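GTPase-activating protein BEM3 (Saccharomyces cerevisiae S288C, PDB 6FSF) acts as a GTPase-activating protein for CDC42 and, less efficiently, RHO1, and binds phosphatidylinositol 3-phosphate. Local coordinates at residues A[140-145]-A[161-166]. Sequence-based numbering, arbitrary orientation.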
ATOM      1  N   VAL A 140       6.520  19.403  -5.467  1.00108.50           N
ATOM      2  CA  VAL A 140       5.228  18.843  -5.090  1.00111.12           C
ATOM      3  C   VAL A 140       5.371  17.364  -4.746  1.00109.81           C
ATOM      4  O   VAL A 140       5.791  16.560  -5.577  1.00115.11           O
ATOM      5  CB  VAL A 140       4.190  19.043  -6.210  1.00112.15           C
ATOM      6  CG1 VAL A 140       2.805  18.650  -5.722  1.00111.61           C
ATOM      7  CG2 VAL A 140       4.206  20.486  -6.697  1.00114.40           C
ATOM      8  N   LYS A 141       5.016  17.014  -3.511  1.00106.96           N
ATOM      9  CA  LYS A 141       5.112  15.651  -3.004  1.00 98.51           C
ATOM     10  C   LYS A 141       3.790  15.265  -2.359  1.00 97.70           C
ATOM     11  O   LYS A 141       3.144  16.093  -1.709  1.00 90.27           O
ATOM     12  CB  LYS A 141       6.258  15.512  -1.987  1.00 91.02           C
ATOM     13  CG  LYS A 141       6.338  14.159  -1.284  1.00 90.25           C
ATOM     14  CD  LYS A 141       7.250  13.186  -2.018  1.00 87.34           C
ATOM     15  CE  LYS A 141       7.239  11.803  -1.375  1.00 83.07           C
ATOM     16  NZ  LYS A 141       6.186  10.915  -1.949  1.00 80.74           N
ATOM     17  N   ASP A 142       3.389  14.007  -2.540  1.00 99.60           N
ATOM     18  CA  ASP A 142       2.127  13.525  -1.999  1.00 98.29           C
ATOM     19  C   ASP A 142       2.261  12.052  -1.639  1.00 95.74           C
ATOM     20  O   ASP A 142       3.300  11.425  -1.865  1.00 99.09           O
ATOM     21  CB  ASP A 142       0.981  13.754  -2.989  1.00100.13           C
ATOM     22  CG  ASP A 142       1.270  13.172  -4.357  1.00106.84           C
ATOM     23  OD1 ASP A 142       2.439  13.230  -4.794  1.00111.90           O
ATOM     24  OD2 ASP A 142       0.327  12.661  -4.993  1.00110.21           O
ATOM     25  N   GLY A 143       1.196  11.506  -1.078  1.00 88.19           N
ATOM     26  CA  GLY A 143       1.171  10.111  -0.682  1.00 79.98           C
ATOM     27  C   GLY A 143       0.298   9.908   0.538  1.00 70.98           C
ATOM     28  O   GLY A 143      -0.098  10.850   1.221  1.00 75.15           O
ATOM     29  N   SER A 144      -0.002   8.640   0.798  1.00 58.89           N
ATOM     30  CA  SER A 144      -0.776   8.264   1.971  1.00 56.55           C
ATOM     31  C   SER A 144       0.110   8.284   3.210  1.00 62.14           C
ATOM     32  O   SER A 144       1.273   7.873   3.163  1.00 59.81           O
ATOM     33  CB  SER A 144      -1.389   6.876   1.786  1.00 61.23           C
ATOM     34  OG  SER A 144      -2.246   6.844   0.660  1.00 61.18           O
ATOM     35  N   LEU A 145      -0.445   8.767   4.321  1.00 63.19           N
ATOM     36  CA  LEU A 145       0.308   8.902   5.559  1.00 63.88           C
ATOM     37  C   LEU A 145      -0.530   8.402   6.726  1.00 59.56           C
ATOM     38  O   LEU A 145      -1.754   8.286   6.634  1.00 58.65           O
ATOM     39  CB  LEU A 145       0.735  10.357   5.802  1.00 64.52           C
ATOM     40  CG  LEU A 145       1.597  11.029   4.734  1.00 63.82           C
ATOM     41  CD1 LEU A 145       1.788  12.505   5.053  1.00 59.51           C
ATOM     42  CD2 LEU A 145       2.939  10.329   4.606  1.00 64.04           C
ATOM     43  N   VAL A 161      -5.583   7.385   8.939  1.00 66.74           N
ATOM     44  CA  VAL A 161      -5.088   7.518   7.572  1.00 64.13           C
ATOM     45  C   VAL A 161      -5.314   8.945   7.092  1.00 63.93           C
ATOM     46  O   VAL A 161      -6.420   9.486   7.206  1.00 59.65           O
ATOM     47  CB  VAL A 161      -5.778   6.505   6.643  1.00 64.90           C
ATOM     48  CG1 VAL A 161      -5.261   6.646   5.221  1.00 67.74           C
ATOM     49  CG2 VAL A 161      -5.574   5.088   7.162  1.00 64.01           C
ATOM     50  N   ARG A 162      -4.265   9.557   6.549  1.00 60.84           N
ATOM     51  CA  ARG A 162      -4.341  10.889   5.971  1.00 65.93           C
ATOM     52  C   ARG A 162      -3.679  10.880   4.604  1.00 72.98           C
ATOM     53  O   ARG A 162      -2.781  10.079   4.337  1.00 79.14           O
ATOM     54  CB  ARG A 162      -3.659  11.937   6.864  1.00 69.10           C
ATOM     55  CG  ARG A 162      -4.425  12.278   8.126  1.00 77.24           C
ATOM     56  CD  ARG A 162      -5.704  13.025   7.794  1.00 81.80           C
ATOM     57  NE  ARG A 162      -6.885  12.336   8.301  1.00 84.13           N
ATOM     58  CZ  ARG A 162      -7.438  12.578   9.483  1.00 86.80           C
ATOM     59  NH1 ARG A 162      -6.916  13.495  10.285  1.00 88.18           N
ATOM     60  NH2 ARG A 162      -8.514  11.901   9.865  1.00 88.35           N
ATOM     61  N   TYR A 163      -4.132  11.775   3.735  1.00 66.31           N
ATOM     62  CA  TYR A 163      -3.494  12.003   2.445  1.00 69.96           C
ATOM     63  C   TYR A 163      -2.812  13.363   2.488  1.00 70.91           C
ATOM     64  O   TYR A 163      -3.475  14.385   2.688  1.00 75.18           O
ATOM     65  CB  TYR A 163      -4.505  11.932   1.301  1.00 85.58           C
ATOM     66  CG  TYR A 163      -3.891  12.219  -0.046  1.00 98.90           C
ATOM     67  CD1 TYR A 163      -4.384  13.234  -0.852  1.00110.10           C
ATOM     68  CD2 TYR A 163      -2.803  11.485  -0.504  1.00105.96           C
ATOM     69  CE1 TYR A 163      -3.823  13.502  -2.084  1.00117.81           C
ATOM     70  CE2 TYR A 163      -2.232  11.749  -1.735  1.00111.51           C
ATOM     71  CZ  TYR A 163      -2.746  12.759  -2.520  1.00118.68           C
ATOM     72  OH  TYR A 163      -2.186  13.030  -3.749  1.00121.51           O
ATOM     73  N   GLY A 164      -1.495  13.369   2.314  1.00 68.46           N
ATOM     74  CA  GLY A 164      -0.700  14.580   2.438  1.00 79.13           C
ATOM     75  C   GLY A 164      -0.369  15.184   1.087  1.00 91.16           C
ATOM     76  O   GLY A 164      -0.019  14.476   0.143  1.00 93.54           O
ATOM     77  N   ILE A 165      -0.489  16.508   1.005  1.00 99.65           N
ATOM     78  CA  ILE A 165      -0.101  17.277  -0.173  1.00 98.63           C
ATOM     79  C   ILE A 165       0.839  18.385   0.280  1.00 99.14           C
ATOM     80  O   ILE A 165       0.472  19.205   1.129  1.00 98.39           O
ATOM     81  CB  ILE A 165      -1.312  17.875  -0.910  1.00106.56           C
ATOM     82  CG1 ILE A 165      -2.189  16.771  -1.492  1.00111.38           C
ATOM     83  CG2 ILE A 165      -0.848  18.807  -2.023  1.00112.30           C
ATOM     84  CD1 ILE A 165      -1.629  16.144  -2.759  1.00114.62           C
ATOM     85  N   LEU A 166       2.043  18.411  -0.280  1.00103.38           N
ATOM     86  CA  LEU A 166       2.981  19.497  -0.032  1.00112.28           C
ATOM     87  C   LEU A 166       2.725  20.598  -1.055  1.00128.80           C
ATOM     88  O   LEU A 166       2.925  20.397  -2.259  1.00132.27           O
ATOM     89  CB  LEU A 166       4.427  19.010  -0.109  1.00109.02           C
ATOM     90  CG  LEU A 166       5.488  19.997   0.392  1.00112.13           C
ATOM     91  CD1 LEU A 166       5.065  20.618   1.714  1.00112.84           C
ATOM     92  CD2 LEU A 166       6.853  19.331   0.521  1.00111.18           C
TER
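The ring of Tyr163 reaches obliquely across to the backbone of Gly143, its CD2 3.3 Å from Gly143 O and its CE2 near Gly143 N. With CG anti to the backbone N (chi1 178°), the ring runs diagonally toward Asp142, where Tyr163 OH donates a 2.8 Å hydrogen bond to the anti lone pair of Asp142 OD2. Carboxylate and ring stand 74° apart. On this same face, Ile165 CD1 packs 3.5 Å from Asp142 CB. A phenylalanine in place of Tyr163 would probably leave the Asp142 carboxylate without this donor and freer to turn. On the reverse face, Leu145 CD1 lies 4.2 Å from Gly164 CA, where the absence of a side chain lets the methyl come close. Antiparallel backbone bonds pair Leu145 with Arg162 in both directions, whereas at Gly143 and Gly164 one bond is good and the return bond, from Gly143 N, is weak. Leu166 N closes the end on Lys141 O at 2.9 Å. This is the first hairpin of the PH domain: Tyr163 and Ile165 pair onward with strand 170-174, Arg162 bridges to Glu181, and Lys141 meets helix 230-240 through a salt bridge to Glu232 and a cation-pi contact with Trp236.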